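Local structure of ABC transporter, substrate binding protein (Agrobacterium tumefaciens, 3C9H) at residues A174-E179 / F185-R190; D67-E72 / Y213-A218; M293-Q298 / P304-E309. The protein probably captures a solute in the periplasm and hands it to an ABC transporter for import, and also binds magnesium. All blocks are in the same frame, centred on the assembly; numbering follows the deposited sequence.

How the interactions relate
Interactions 1 and 2 sit side by side, their centres about 12 Å apart, in the part of the chain around the cleft. Strand 173-176 runs parallel to strand 211-213, and D177 N donates to Y213 O where both strands run out. Along the chain, D67-E72 comes first, then both halves of interaction 1, then Y213-A218, so interaction 2 brings together segments that flank all of interaction 1 in sequence. Interaction 3 follows, between helix 287-296 and the loop before helix 312-319. Its centre lies about 27 Å from that of interaction 1 and about 24 Å from that of interaction 2. Interaction 2 lies at the citrate-occupied cleft, interaction 1 borders it through Y176, and interaction 3 lies away from it.

Interaction 1: A174-E179 / F185-R190; sequences ATYDIE and FLFMSR
I178 fits its side chain against the near side of helix 183-194, between F185 and M188. Its CD1 lies 3.9 Å from M188 CG and 4.1 Å from F185 CD1, the latter approach being oblique to the phenyl ring. The second branch, CG2, is 4.1 Å from M188 CB. This spread follows from the first torsion of I178: CG1 lies between the backbone N and the carbonyl carbon (chi1 76°), while CG2 stays beside the N. The main chain is close as well, with I178 O 3.6 Å from F185 CB. A second apolar touch lies further round the helix, where Y176 CE1 comes to the edge of the F187 ring, 4.2 Å from F187 CE2.

Here the chain passes from strand 173-176 to helix 183-194 within the two-lobed fold of periplasmic binding proteins, and T175 exchanges backbone hydrogen bonds with K211 and Y213 of the neighbouring parallel strand. The connection opens with an Asx turn: D177 OD1 accepts from E179 N at 3.0 Å, met on the anti side and out of the carboxylate plane.

Further out, helix 338-353 packs on I178 and F185, and its R341 makes a cation-pi contact with the F185 ring. F187 rests on V259 and M261 of strand 258-268 and on L235. The hydroxyl of Y176 points on into the pocket, where it is hydrogen-bonded to S216 OG and to the bound citrate.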
ATOM      1  N   ALA A 174     -16.775  -3.605   5.400  1.00 24.03           N
ATOM      2  CA  ALA A 174     -15.586  -4.396   5.110  1.00 23.30           C
ATOM      3  C   ALA A 174     -14.282  -3.652   5.437  1.00 22.74           C
ATOM      4  O   ALA A 174     -14.230  -2.423   5.440  1.00 21.40           O
ATOM      5  CB  ALA A 174     -15.584  -4.820   3.651  1.00 23.25           C
ATOM      6  N   THR A 175     -13.243  -4.439   5.710  1.00 22.45           N
ATOM      7  CA  THR A 175     -11.902  -3.934   5.955  1.00 22.21           C
ATOM      8  C   THR A 175     -10.862  -5.008   5.592  1.00 22.16           C
ATOM      9  O   THR A 175     -11.204  -6.130   5.167  1.00 21.37           O
ATOM     10  CB  THR A 175     -11.734  -3.474   7.420  1.00 22.80           C
ATOM     11  OG1 THR A 175     -10.539  -2.696   7.542  1.00 23.20           O
ATOM     12  CG2 THR A 175     -11.689  -4.671   8.391  1.00 22.77           C
ATOM     13  N   TYR A 176      -9.585  -4.639   5.694  1.00 21.31           N
ATOM     14  CA  TYR A 176      -8.501  -5.579   5.435  1.00 21.27           C
ATOM     15  C   TYR A 176      -8.485  -6.670   6.499  1.00 21.36           C
ATOM     16  O   TYR A 176      -8.644  -6.396   7.679  1.00 19.89           O
ATOM     17  CB  TYR A 176      -7.141  -4.889   5.479  1.00 21.16           C
ATOM     18  CG  TYR A 176      -6.681  -4.285   4.181  1.00 20.98           C
ATOM     19  CD1 TYR A 176      -6.514  -2.907   4.048  1.00 22.20           C
ATOM     20  CD2 TYR A 176      -6.385  -5.088   3.093  1.00 21.49           C
ATOM     21  CE1 TYR A 176      -6.044  -2.355   2.843  1.00 22.30           C
ATOM     22  CE2 TYR A 176      -5.916  -4.541   1.911  1.00 20.36           C
ATOM     23  CZ  TYR A 176      -5.740  -3.190   1.799  1.00 20.49           C
ATOM     24  OH  TYR A 176      -5.268  -2.682   0.618  1.00 20.57           O
ATOM     25  N   ASP A 177      -8.299  -7.889   6.040  1.00 21.81           N
ATOM     26  CA  ASP A 177      -7.889  -8.983   6.881  1.00 22.65           C
ATOM     27  C   ASP A 177      -6.405  -8.806   7.162  1.00 22.67           C
ATOM     28  O   ASP A 177      -5.563  -9.084   6.310  1.00 21.93           O
ATOM     29  CB  ASP A 177      -8.126 -10.288   6.150  1.00 22.75           C
ATOM     30  CG  ASP A 177      -7.792 -11.503   6.994  1.00 23.44           C
ATOM     31  OD1 ASP A 177      -7.134 -11.376   8.053  1.00 28.21           O
ATOM     32  OD2 ASP A 177      -8.217 -12.591   6.587  1.00 28.24           O
ATOM     33  N   ILE A 178      -6.104  -8.337   8.354  1.00 23.04           N
ATOM     34  CA  ILE A 178      -4.737  -8.018   8.712  1.00 24.08           C
ATOM     35  C   ILE A 178      -3.849  -9.254   8.817  1.00 25.34           C
ATOM     36  O   ILE A 178      -2.626  -9.136   8.778  1.00 26.12           O
ATOM     37  CB  ILE A 178      -4.623  -7.127   9.951  1.00 23.39           C
ATOM     38  CG1 ILE A 178      -4.869  -7.899  11.262  1.00 23.69           C
ATOM     39  CG2 ILE A 178      -5.547  -5.927   9.830  1.00 23.20           C
ATOM     40  CD1 ILE A 178      -4.463  -7.128  12.498  1.00 23.17           C
ATOM     41  N   GLU A 179      -4.458 -10.426   8.918  1.00 26.38           N
ATOM     42  CA  GLU A 179      -3.705 -11.672   8.908  1.00 28.23           C
ATOM     43  C   GLU A 179      -3.205 -12.013   7.525  1.00 28.11           C
ATOM     44  O   GLU A 179      -2.182 -12.670   7.385  1.00 28.86           O
ATOM     45  CB  GLU A 179      -4.553 -12.845   9.429  1.00 28.51           C
ATOM     46  CG  GLU A 179      -4.699 -12.854  10.931  1.00 31.07           C
ATOM     47  CD  GLU A 179      -5.265 -14.171  11.451  1.00 32.67           C
ATOM     48  OE1 GLU A 179      -6.112 -14.770  10.754  1.00 39.29           O
ATOM     49  OE2 GLU A 179      -4.871 -14.600  12.563  1.00 41.64           O
ATOM     50  N   PHE A 185      -2.181  -5.021   8.043  1.00 20.24           N
ATOM     51  CA  PHE A 185      -1.526  -5.086   9.324  1.00 20.80           C
ATOM     52  C   PHE A 185      -0.809  -3.759   9.666  1.00 21.23           C
ATOM     53  O   PHE A 185      -0.929  -3.233  10.772  1.00 21.95           O
ATOM     54  CB  PHE A 185      -0.535  -6.257   9.419  1.00 21.30           C
ATOM     55  CG  PHE A 185       0.169  -6.276  10.737  1.00 21.13           C
ATOM     56  CD1 PHE A 185      -0.418  -6.874  11.826  1.00 23.60           C
ATOM     57  CD2 PHE A 185       1.360  -5.575  10.913  1.00 21.93           C
ATOM     58  CE1 PHE A 185       0.208  -6.818  13.089  1.00 23.53           C
ATOM     59  CE2 PHE A 185       1.985  -5.503  12.160  1.00 22.31           C
ATOM     60  CZ  PHE A 185       1.400  -6.114  13.247  1.00 21.95           C
ATOM     61  N   LEU A 186      -0.081  -3.217   8.703  1.00 21.65           N
ATOM     62  CA  LEU A 186       0.602  -1.941   8.898  1.00 21.93           C
ATOM     63  C   LEU A 186      -0.389  -0.880   9.350  1.00 21.83           C
ATOM     64  O   LEU A 186      -0.142  -0.186  10.323  1.00 21.30           O
ATOM     65  CB  LEU A 186       1.321  -1.505   7.604  1.00 22.59           C
ATOM     66  CG  LEU A 186       2.162  -0.214   7.658  1.00 21.99           C
ATOM     67  CD1 LEU A 186       3.358  -0.412   8.558  1.00 24.83           C
ATOM     68  CD2 LEU A 186       2.619   0.242   6.268  1.00 23.03           C
ATOM     69  N   PHE A 187      -1.509  -0.741   8.644  1.00 22.00           N
ATOM     70  CA  PHE A 187      -2.464   0.294   8.976  1.00 22.27           C
ATOM     71  C   PHE A 187      -3.002   0.060  10.400  1.00 23.21           C
ATOM     72  O   PHE A 187      -3.119   1.009  11.165  1.00 23.37           O
ATOM     73  CB  PHE A 187      -3.631   0.367   7.975  1.00 21.20           C
ATOM     74  CG  PHE A 187      -3.269   0.880   6.576  1.00 20.48           C
ATOM     75  CD1 PHE A 187      -2.237   1.814   6.363  1.00 20.25           C
ATOM     76  CD2 PHE A 187      -4.040   0.489   5.487  1.00 21.42           C
ATOM     77  CE1 PHE A 187      -1.955   2.283   5.070  1.00 22.14           C
ATOM     78  CE2 PHE A 187      -3.781   0.955   4.198  1.00 19.51           C
ATOM     79  CZ  PHE A 187      -2.737   1.855   3.988  1.00 21.07           C
ATOM     80  N   MET A 188      -3.349  -1.178  10.746  1.00 24.67           N
ATOM     81  CA  MET A 188      -3.830  -1.474  12.113  1.00 25.08           C
ATOM     82  C   MET A 188      -2.764  -1.130  13.151  1.00 25.71           C
ATOM     83  O   MET A 188      -3.058  -0.544  14.194  1.00 25.81           O
ATOM     84  CB  MET A 188      -4.244  -2.943  12.252  1.00 25.79           C
ATOM     85  CG  MET A 188      -4.658  -3.392  13.693  1.00 27.91           C
ATOM     86  SD  MET A 188      -6.160  -2.579  14.243  1.00 37.20           S
ATOM     87  CE  MET A 188      -6.975  -2.014  12.717  1.00 34.24           C
ATOM     88  N   SER A 189      -1.513  -1.461  12.871  1.00 26.15           N
ATOM     89  CA  SER A 189      -0.452  -1.199  13.850  1.00 26.51           C
ATOM     90  C   SER A 189      -0.261   0.322  14.052  1.00 27.13           C
ATOM     91  O   SER A 189      -0.016   0.788  15.188  1.00 26.82           O
ATOM     92  CB  SER A 189       0.840  -1.932  13.469  1.00 26.44           C
ATOM     93  OG  SER A 189       1.558  -1.261  12.441  1.00 28.98           O
ATOM     94  N   ARG A 190      -0.458   1.096  12.976  1.00 26.87           N
ATOM     95  CA  ARG A 190      -0.411   2.548  13.068  1.00 27.98           C
ATOM     96  C   ARG A 190      -1.646   3.139  13.771  1.00 28.35           C
ATOM     97  O   ARG A 190      -1.517   4.080  14.547  1.00 27.41           O
ATOM     98  CB  ARG A 190      -0.231   3.182  11.689  1.00 27.93           C
ATOM     99  CG  ARG A 190       0.973   2.691  10.897  1.00 30.17           C
ATOM    100  CD  ARG A 190       2.269   2.775  11.681  1.00 35.94           C
ATOM    101  NE  ARG A 190       2.773   4.143  11.769  1.00 38.17           N
ATOM    102  CZ  ARG A 190       3.853   4.494  12.470  1.00 42.01           C
ATOM    103  NH1 ARG A 190       4.537   3.580  13.162  1.00 42.84           N
ATOM    104  NH2 ARG A 190       4.260   5.765  12.478  1.00 41.05           N
TER

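Interaction 2: D67-E72 / Y213-A218; sequences DMLTGE and YSTSSA. With CIT (citric acid), chain D.
L69 reaches across the cleft mouth with one methyl, CD2, which is 3.6 Å from S214 O and 3.8 Å from T215 CG2. Two lobes joined around a ligand cleft are the hallmark of periplasmic binding proteins, and here each lobe offers the start of a helix: L69 is the N-cap of helix 70-82, and T215 that of helix 216-224. Citrate, probably taken from the crystallisation liquor, lies between them.

The leucine holds CG beside its backbone N, opposite the carbonyl carbon (chi1 -69°). CD1 is the branch that runs on extended, while CD2 turns back and is the methyl that meets S214 and T215. It also lies 4.0 Å from S214 OG. These direct touches are few, and the citrate supplies the polar part of the bridge. One of its carboxylates is gripped twice by T70: the backbone N donates to citrate O4 at 2.7 Å, and OG1 donates to citrate O3, also at 2.7 Å. T70 OG1 is itself hydrogen-bonded to G182 N, which fixes the hydroxyl further. On the other side, S216 N donates to citrate O6 at 2.9 Å in a nearly straight bond (165°). Both amides belong to the first turns of helices, whose positive ends would be expected to favour an anionic ligand; the natural solute may be held in a similar way. Y238, S94, R263, S41 and G182 N also bond the citrate, as does Y176; S41 is a magnesium ligand too.

T215 splits its two branches between two tasks. CG2 lies beside the backbone N and meets the leucine, while OG1 sits between N and the carbonyl carbon (chi1 69°) and accepts the capping bond from A218 N at 3.2 Å.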
ATOM      1  N   ASP A  67       2.416  -9.733  -9.643  1.00 20.79           N
ATOM      2  CA  ASP A  67       1.515  -9.018  -8.760  1.00 20.93           C
ATOM      3  C   ASP A  67       1.091 -10.028  -7.698  1.00 20.30           C
ATOM      4  O   ASP A  67       0.429 -11.025  -7.981  1.00 20.18           O
ATOM      5  CB  ASP A  67       0.348  -8.466  -9.608  1.00 22.01           C
ATOM      6  CG  ASP A  67      -0.805  -7.888  -8.807  1.00 23.14           C
ATOM      7  OD1 ASP A  67      -0.818  -7.913  -7.556  1.00 31.11           O
ATOM      8  OD2 ASP A  67      -1.737  -7.387  -9.468  1.00 27.10           O
ATOM      9  N   MET A  68       1.472  -9.743  -6.469  1.00 19.42           N
ATOM     10  CA  MET A  68       1.248 -10.630  -5.366  1.00 19.37           C
ATOM     11  C   MET A  68       1.023  -9.869  -4.058  1.00 18.70           C
ATOM     12  O   MET A  68       1.347  -8.676  -3.946  1.00 19.35           O
ATOM     13  CB  MET A  68       2.421 -11.633  -5.250  1.00 19.44           C
ATOM     14  CG  MET A  68       3.729 -11.119  -4.697  1.00 21.10           C
ATOM     15  SD  MET A  68       5.179 -12.258  -4.813  1.00 17.38           S
ATOM     16  CE  MET A  68       5.441 -12.184  -6.555  1.00 12.32           C
ATOM     17  N   LEU A  69       0.476 -10.562  -3.076  1.00 18.24           N
ATOM     18  CA  LEU A  69       0.264  -9.973  -1.738  1.00 18.36           C
ATOM     19  C   LEU A  69       1.585  -9.624  -1.073  1.00 18.06           C
ATOM     20  O   LEU A  69       2.597 -10.311  -1.288  1.00 18.37           O
ATOM     21  CB  LEU A  69      -0.543 -10.909  -0.849  1.00 18.82           C
ATOM     22  CG  LEU A  69      -2.013 -11.147  -1.197  1.00 20.49           C
ATOM     23  CD1 LEU A  69      -2.571 -12.298  -0.334  1.00 21.49           C
ATOM     24  CD2 LEU A  69      -2.860  -9.869  -1.002  1.00 19.35           C
ATOM     25  N   THR A  70       1.573  -8.581  -0.248  1.00 17.49           N
ATOM     26  CA  THR A  70       2.791  -8.075   0.411  1.00 17.52           C
ATOM     27  C   THR A  70       3.500  -9.168   1.239  1.00 17.72           C
ATOM     28  O   THR A  70       4.718  -9.304   1.221  1.00 17.57           O
ATOM     29  CB  THR A  70       2.438  -6.840   1.283  1.00 18.19           C
ATOM     30  OG1 THR A  70       1.347  -7.151   2.163  1.00 18.18           O
ATOM     31  CG2 THR A  70       2.080  -5.608   0.423  1.00 17.05           C
ATOM     32  N   GLY A  71       2.711  -9.969   1.944  1.00 18.32           N
ATOM     33  CA  GLY A  71       3.249 -11.069   2.775  1.00 18.75           C
ATOM     34  C   GLY A  71       3.928 -12.146   1.957  1.00 19.19           C
ATOM     35  O   GLY A  71       4.854 -12.806   2.429  1.00 21.03           O
ATOM     36  N   GLU A  72       3.471 -12.324   0.727  1.00 19.79           N
ATOM     37  CA  GLU A  72       4.045 -13.271  -0.198  1.00 19.31           C
ATOM     38  C   GLU A  72       5.339 -12.771  -0.820  1.00 18.68           C
ATOM     39  O   GLU A  72       6.266 -13.566  -1.064  1.00 18.74           O
ATOM     40  CB  GLU A  72       3.023 -13.617  -1.285  1.00 20.34           C
ATOM     41  CG  GLU A  72       3.514 -14.626  -2.320  1.00 22.69           C
ATOM     42  CD  GLU A  72       4.057 -15.936  -1.744  1.00 28.80           C
ATOM     43  OE1 GLU A  72       3.728 -16.316  -0.596  1.00 30.16           O
ATOM     44  OE2 GLU A  72       4.805 -16.602  -2.489  1.00 33.26           O
ATOM     45  N   TYR A 213     -11.029  -8.851   3.877  1.00 23.30           N
ATOM     46  CA  TYR A 213     -10.468  -9.268   2.606  1.00 23.41           C
ATOM     47  C   TYR A 213      -8.966  -8.947   2.581  1.00 23.13           C
ATOM     48  O   TYR A 213      -8.491  -8.065   3.315  1.00 22.74           O
ATOM     49  CB  TYR A 213     -11.152  -8.531   1.431  1.00 24.46           C
ATOM     50  CG  TYR A 213     -12.602  -8.911   1.266  1.00 25.97           C
ATOM     51  CD1 TYR A 213     -12.974  -9.917   0.360  1.00 26.61           C
ATOM     52  CD2 TYR A 213     -13.584  -8.336   2.049  1.00 25.02           C
ATOM     53  CE1 TYR A 213     -14.295 -10.300   0.220  1.00 27.40           C
ATOM     54  CE2 TYR A 213     -14.927  -8.736   1.929  1.00 26.26           C
ATOM     55  CZ  TYR A 213     -15.261  -9.718   1.020  1.00 26.08           C
ATOM     56  OH  TYR A 213     -16.568 -10.123   0.869  1.00 29.02           O
ATOM     57  N   SER A 214      -8.263  -9.619   1.686  1.00 21.82           N
ATOM     58  CA  SER A 214      -6.837  -9.440   1.525  1.00 22.41           C
ATOM     59  C   SER A 214      -6.489  -8.256   0.613  1.00 22.00           C
ATOM     60  O   SER A 214      -5.351  -7.828   0.596  1.00 20.54           O
ATOM     61  CB  SER A 214      -6.209 -10.735   1.002  1.00 22.91           C
ATOM     62  OG  SER A 214      -6.591 -11.003  -0.358  1.00 25.98           O
ATOM     63  N   THR A 215      -7.461  -7.722  -0.150  1.00 21.71           N
ATOM     64  CA  THR A 215      -7.160  -6.666  -1.101  1.00 21.44           C
ATOM     65  C   THR A 215      -8.167  -5.502  -1.045  1.00 21.60           C
ATOM     66  O   THR A 215      -9.340  -5.693  -0.753  1.00 22.09           O
ATOM     67  CB  THR A 215      -7.081  -7.254  -2.514  1.00 20.93           C
ATOM     68  OG1 THR A 215      -8.391  -7.668  -2.935  1.00 20.74           O
ATOM     69  CG2 THR A 215      -6.058  -8.476  -2.558  1.00 21.05           C
ATOM     70  N   SER A 216      -7.689  -4.290  -1.334  1.00 22.15           N
ATOM     71  CA  SER A 216      -8.566  -3.138  -1.464  1.00 20.96           C
ATOM     72  C   SER A 216      -9.494  -3.349  -2.626  1.00 21.31           C
ATOM     73  O   SER A 216     -10.678  -3.014  -2.532  1.00 20.48           O
ATOM     74  CB  SER A 216      -7.786  -1.834  -1.663  1.00 20.53           C
ATOM     75  OG  SER A 216      -7.355  -1.285  -0.434  1.00 20.33           O
ATOM     76  N   SER A 217      -8.981  -3.926  -3.716  1.00 21.39           N
ATOM     77  CA  SER A 217      -9.798  -4.108  -4.923  1.00 22.73           C
ATOM     78  C   SER A 217     -11.049  -4.957  -4.656  1.00 22.33           C
ATOM     79  O   SER A 217     -12.119  -4.636  -5.175  1.00 22.41           O
ATOM     80  CB  SER A 217      -8.993  -4.707  -6.065  1.00 23.52           C
ATOM     81  OG  SER A 217      -8.458  -5.941  -5.645  1.00 27.96           O
ATOM     82  N   ALA A 218     -10.927  -6.025  -3.858  1.00 22.71           N
ATOM     83  CA  ALA A 218     -12.089  -6.866  -3.501  1.00 22.80           C
ATOM     84  C   ALA A 218     -13.162  -6.047  -2.763  1.00 23.24           C
ATOM     85  O   ALA A 218     -14.367  -6.203  -2.970  1.00 22.21           O
ATOM     86  CB  ALA A 218     -11.667  -8.086  -2.639  1.00 22.31           C
TER
HETATM   87  C1  CIT D 402      -1.352  -3.156  -2.316  1.00 17.93           C
HETATM   88  O1  CIT D 402      -0.234  -2.567  -2.327  1.00 17.54           O
HETATM   89  O2  CIT D 402      -2.114  -3.079  -3.303  1.00 17.63           O
HETATM   90  C2  CIT D 402      -1.805  -3.922  -1.102  1.00 17.50           C
HETATM   91  C3  CIT D 402      -2.595  -5.202  -1.432  1.00 17.42           C
HETATM   92  O7  CIT D 402      -1.876  -5.987  -2.430  1.00 19.10           O
HETATM   93  C4  CIT D 402      -2.773  -6.067  -0.188  1.00 18.12           C
HETATM   94  C5  CIT D 402      -1.482  -6.598   0.348  1.00 17.92           C
HETATM   95  O3  CIT D 402      -1.216  -6.546   1.591  1.00 16.88           O
HETATM   96  O4  CIT D 402      -0.730  -7.139  -0.477  1.00 16.89           O
HETATM   97  C6  CIT D 402      -3.996  -4.891  -1.985  1.00 19.20           C
HETATM   98  O5  CIT D 402      -4.368  -5.274  -3.127  1.00 17.96           O
HETATM   99  O6  CIT D 402      -4.803  -4.229  -1.321  1.00 19.63           O

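Interaction 3: M293-Q298 / P304-E309; sequences MARQLQ and PEVAGE
R295 carries the polar part of this contact, bringing its guanidinium to A307 O. Both terminal nitrogens share that one acceptor: NH2 lies 3.0 Å and NH1 3.2 Å from A307 O. Each bond is weak, because neither N-H aims straight at the oxygen. The reach depends on a bend in the arginine chain at chi2 (-94°), which turns the guanidinium from the flank of helix 287-296 toward the loop. A water links the same two residues a second time, accepting from A307 N at 2.9 Å and, weakly, from R295 NH2.

The apolar touch is a single one, A294 CB to V306 CG1 at 4.4 Å. The same valine methyl stands against the guanidinium, obliquely, with V306 CG1 3.9 Å from R295 NH1. The valine thus lies against Q290, T291 and A294 on one flank of helix 287-296.

Next along the loop, G308 adopts backbone angles that suit glycine, and its carbonyl accepts from the hydroxyls of T311 and T314, leading into helix 312-319. Two poorly aimed donors on one carbonyl make a weak, partly water-mediated link at an exposed arginine, whose pose a crystal neighbour may influence.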
ATOM      1  N   MET A 293       3.113   8.401 -11.900  1.00 29.18           N
ATOM      2  CA  MET A 293       2.369   8.089 -10.653  1.00 29.98           C
ATOM      3  C   MET A 293       1.377   9.203 -10.248  1.00 30.33           C
ATOM      4  O   MET A 293       0.169   8.986 -10.089  1.00 30.18           O
ATOM      5  CB  MET A 293       3.336   7.959  -9.481  1.00 30.34           C
ATOM      6  CG  MET A 293       4.048   6.650  -9.286  1.00 32.77           C
ATOM      7  SD  MET A 293       5.276   6.886  -7.936  1.00 29.52           S
ATOM      8  CE  MET A 293       6.359   5.514  -8.303  1.00 32.26           C
ATOM      9  N   ALA A 294       1.914  10.403 -10.077  1.00 30.68           N
ATOM     10  CA  ALA A 294       1.135  11.546  -9.635  1.00 31.62           C
ATOM     11  C   ALA A 294       0.011  11.912 -10.602  1.00 32.34           C
ATOM     12  O   ALA A 294      -1.100  12.219 -10.175  1.00 31.81           O
ATOM     13  CB  ALA A 294       2.041  12.745  -9.433  1.00 30.51           C
ATOM     14  N   ARG A 295       0.317  11.910 -11.897  1.00 33.30           N
ATOM     15  CA  ARG A 295      -0.594  12.461 -12.898  1.00 34.57           C
ATOM     16  C   ARG A 295      -1.479  11.422 -13.543  1.00 35.01           C
ATOM     17  O   ARG A 295      -2.559  11.770 -14.054  1.00 35.25           O
ATOM     18  CB  ARG A 295       0.179  13.198 -13.982  1.00 35.69           C
ATOM     19  CG  ARG A 295       1.136  14.219 -13.440  1.00 38.31           C
ATOM     20  CD  ARG A 295       0.586  15.637 -13.344  1.00 42.97           C
ATOM     21  NE  ARG A 295       1.712  16.578 -13.265  1.00 43.54           N
ATOM     22  CZ  ARG A 295       2.466  16.795 -12.180  1.00 46.84           C
ATOM     23  NH1 ARG A 295       2.213  16.182 -11.019  1.00 47.86           N
ATOM     24  NH2 ARG A 295       3.476  17.663 -12.251  1.00 48.13           N
ATOM     25  N   GLN A 296      -1.042  10.165 -13.540  1.00 34.86           N
ATOM     26  CA  GLN A 296      -1.801   9.102 -14.192  1.00 35.35           C
ATOM     27  C   GLN A 296      -2.445   8.135 -13.226  1.00 35.21           C
ATOM     28  O   GLN A 296      -3.593   7.740 -13.450  1.00 35.91           O
ATOM     29  CB  GLN A 296      -0.949   8.341 -15.205  1.00 35.58           C
ATOM     30  CG  GLN A 296      -0.659   9.165 -16.444  1.00 37.40           C
ATOM     31  CD  GLN A 296       0.145   8.408 -17.497  1.00 37.11           C
ATOM     32  OE1 GLN A 296      -0.151   7.260 -17.826  1.00 41.27           O
ATOM     33  NE2 GLN A 296       1.159   9.070 -18.043  1.00 39.89           N
ATOM     34  N   LEU A 297      -1.743   7.762 -12.153  1.00 34.11           N
ATOM     35  CA  LEU A 297      -2.196   6.665 -11.299  1.00 33.65           C
ATOM     36  C   LEU A 297      -2.834   7.127  -9.993  1.00 33.09           C
ATOM     37  O   LEU A 297      -3.173   6.296  -9.149  1.00 32.71           O
ATOM     38  CB  LEU A 297      -1.019   5.709 -10.985  1.00 33.68           C
ATOM     39  CG  LEU A 297      -0.028   5.336 -12.098  1.00 34.53           C
ATOM     40  CD1 LEU A 297       0.990   4.315 -11.601  1.00 34.38           C
ATOM     41  CD2 LEU A 297      -0.768   4.832 -13.325  1.00 36.21           C
ATOM     42  N   GLN A 298      -2.972   8.440  -9.790  1.00 32.87           N
ATOM     43  CA  GLN A 298      -3.506   8.958  -8.527  1.00 32.59           C
ATOM     44  C   GLN A 298      -2.706   8.454  -7.322  1.00 31.48           C
ATOM     45  O   GLN A 298      -3.251   8.244  -6.247  1.00 29.86           O
ATOM     46  CB  GLN A 298      -4.981   8.547  -8.364  1.00 34.01           C
ATOM     47  CG  GLN A 298      -5.916   9.126  -9.398  1.00 37.55           C
ATOM     48  CD  GLN A 298      -6.423  10.472  -8.974  1.00 41.60           C
ATOM     49  OE1 GLN A 298      -5.656  11.331  -8.515  1.00 45.57           O
ATOM     50  NE2 GLN A 298      -7.719  10.672  -9.108  1.00 45.29           N
ATOM     51  N   PRO A 304      11.452  15.135  -4.853  1.00 30.53           N
ATOM     52  CA  PRO A 304      11.487  16.580  -4.678  1.00 31.71           C
ATOM     53  C   PRO A 304      11.440  17.332  -6.029  1.00 32.80           C
ATOM     54  O   PRO A 304      11.291  18.554  -6.051  1.00 34.16           O
ATOM     55  CB  PRO A 304      12.810  16.813  -3.930  1.00 31.83           C
ATOM     56  CG  PRO A 304      13.687  15.666  -4.291  1.00 31.62           C
ATOM     57  CD  PRO A 304      12.752  14.494  -4.541  1.00 31.01           C
ATOM     58  N   GLU A 305      11.566  16.611  -7.135  1.00 33.11           N
ATOM     59  CA  GLU A 305      11.441  17.188  -8.471  1.00 33.77           C
ATOM     60  C   GLU A 305      10.022  17.307  -9.012  1.00 33.82           C
ATOM     61  O   GLU A 305       9.833  17.895 -10.078  1.00 34.08           O
ATOM     62  CB  GLU A 305      12.228  16.347  -9.465  1.00 34.14           C
ATOM     63  CG  GLU A 305      13.689  16.240  -9.147  1.00 34.66           C
ATOM     64  CD  GLU A 305      14.421  15.526 -10.258  1.00 36.40           C
ATOM     65  OE1 GLU A 305      14.265  14.278 -10.398  1.00 40.13           O
ATOM     66  OE2 GLU A 305      15.122  16.221 -11.014  1.00 39.35           O
ATOM     67  N   VAL A 306       9.031  16.749  -8.323  1.00 33.30           N
ATOM     68  CA  VAL A 306       7.656  16.760  -8.823  1.00 33.06           C
ATOM     69  C   VAL A 306       6.769  17.725  -8.004  1.00 33.86           C
ATOM     70  O   VAL A 306       6.747  17.683  -6.772  1.00 32.83           O
ATOM     71  CB  VAL A 306       7.088  15.314  -8.886  1.00 33.23           C
ATOM     72  CG1 VAL A 306       5.632  15.283  -9.407  1.00 30.64           C
ATOM     73  CG2 VAL A 306       8.007  14.434  -9.751  1.00 28.59           C
ATOM     74  N   ALA A 307       6.081  18.620  -8.719  1.00 34.62           N
ATOM     75  CA  ALA A 307       5.194  19.638  -8.127  1.00 35.55           C
ATOM     76  C   ALA A 307       3.754  19.297  -8.444  1.00 36.07           C
ATOM     77  O   ALA A 307       3.487  18.554  -9.374  1.00 37.12           O
ATOM     78  CB  ALA A 307       5.528  21.037  -8.678  1.00 35.56           C
ATOM     79  N   GLY A 308       2.832  19.820  -7.645  1.00 36.35           N
ATOM     80  CA  GLY A 308       1.400  19.656  -7.902  1.00 36.36           C
ATOM     81  C   GLY A 308       0.671  19.096  -6.702  1.00 36.53           C
ATOM     82  O   GLY A 308       1.258  18.924  -5.633  1.00 36.43           O
ATOM     83  N   GLU A 309      -0.616  18.808  -6.874  1.00 36.99           N
ATOM     84  CA  GLU A 309      -1.458  18.437  -5.733  1.00 36.90           C
ATOM     85  C   GLU A 309      -1.226  16.990  -5.287  1.00 35.68           C
ATOM     86  O   GLU A 309      -1.284  16.688  -4.090  1.00 35.93           O
ATOM     87  CB  GLU A 309      -2.937  18.732  -6.028  1.00 37.61           C
ATOM     88  CG  GLU A 309      -3.653  17.735  -6.894  1.00 40.00           C
ATOM     89  CD  GLU A 309      -5.169  18.001  -6.963  1.00 41.33           C
ATOM     90  OE1 GLU A 309      -5.581  19.182  -7.103  1.00 47.92           O
ATOM     91  OE2 GLU A 309      -5.946  17.022  -6.881  1.00 48.23           O
TER
HETATM   92  O   HOH W   1       6.540  18.810 -11.576  1.00 51.60           O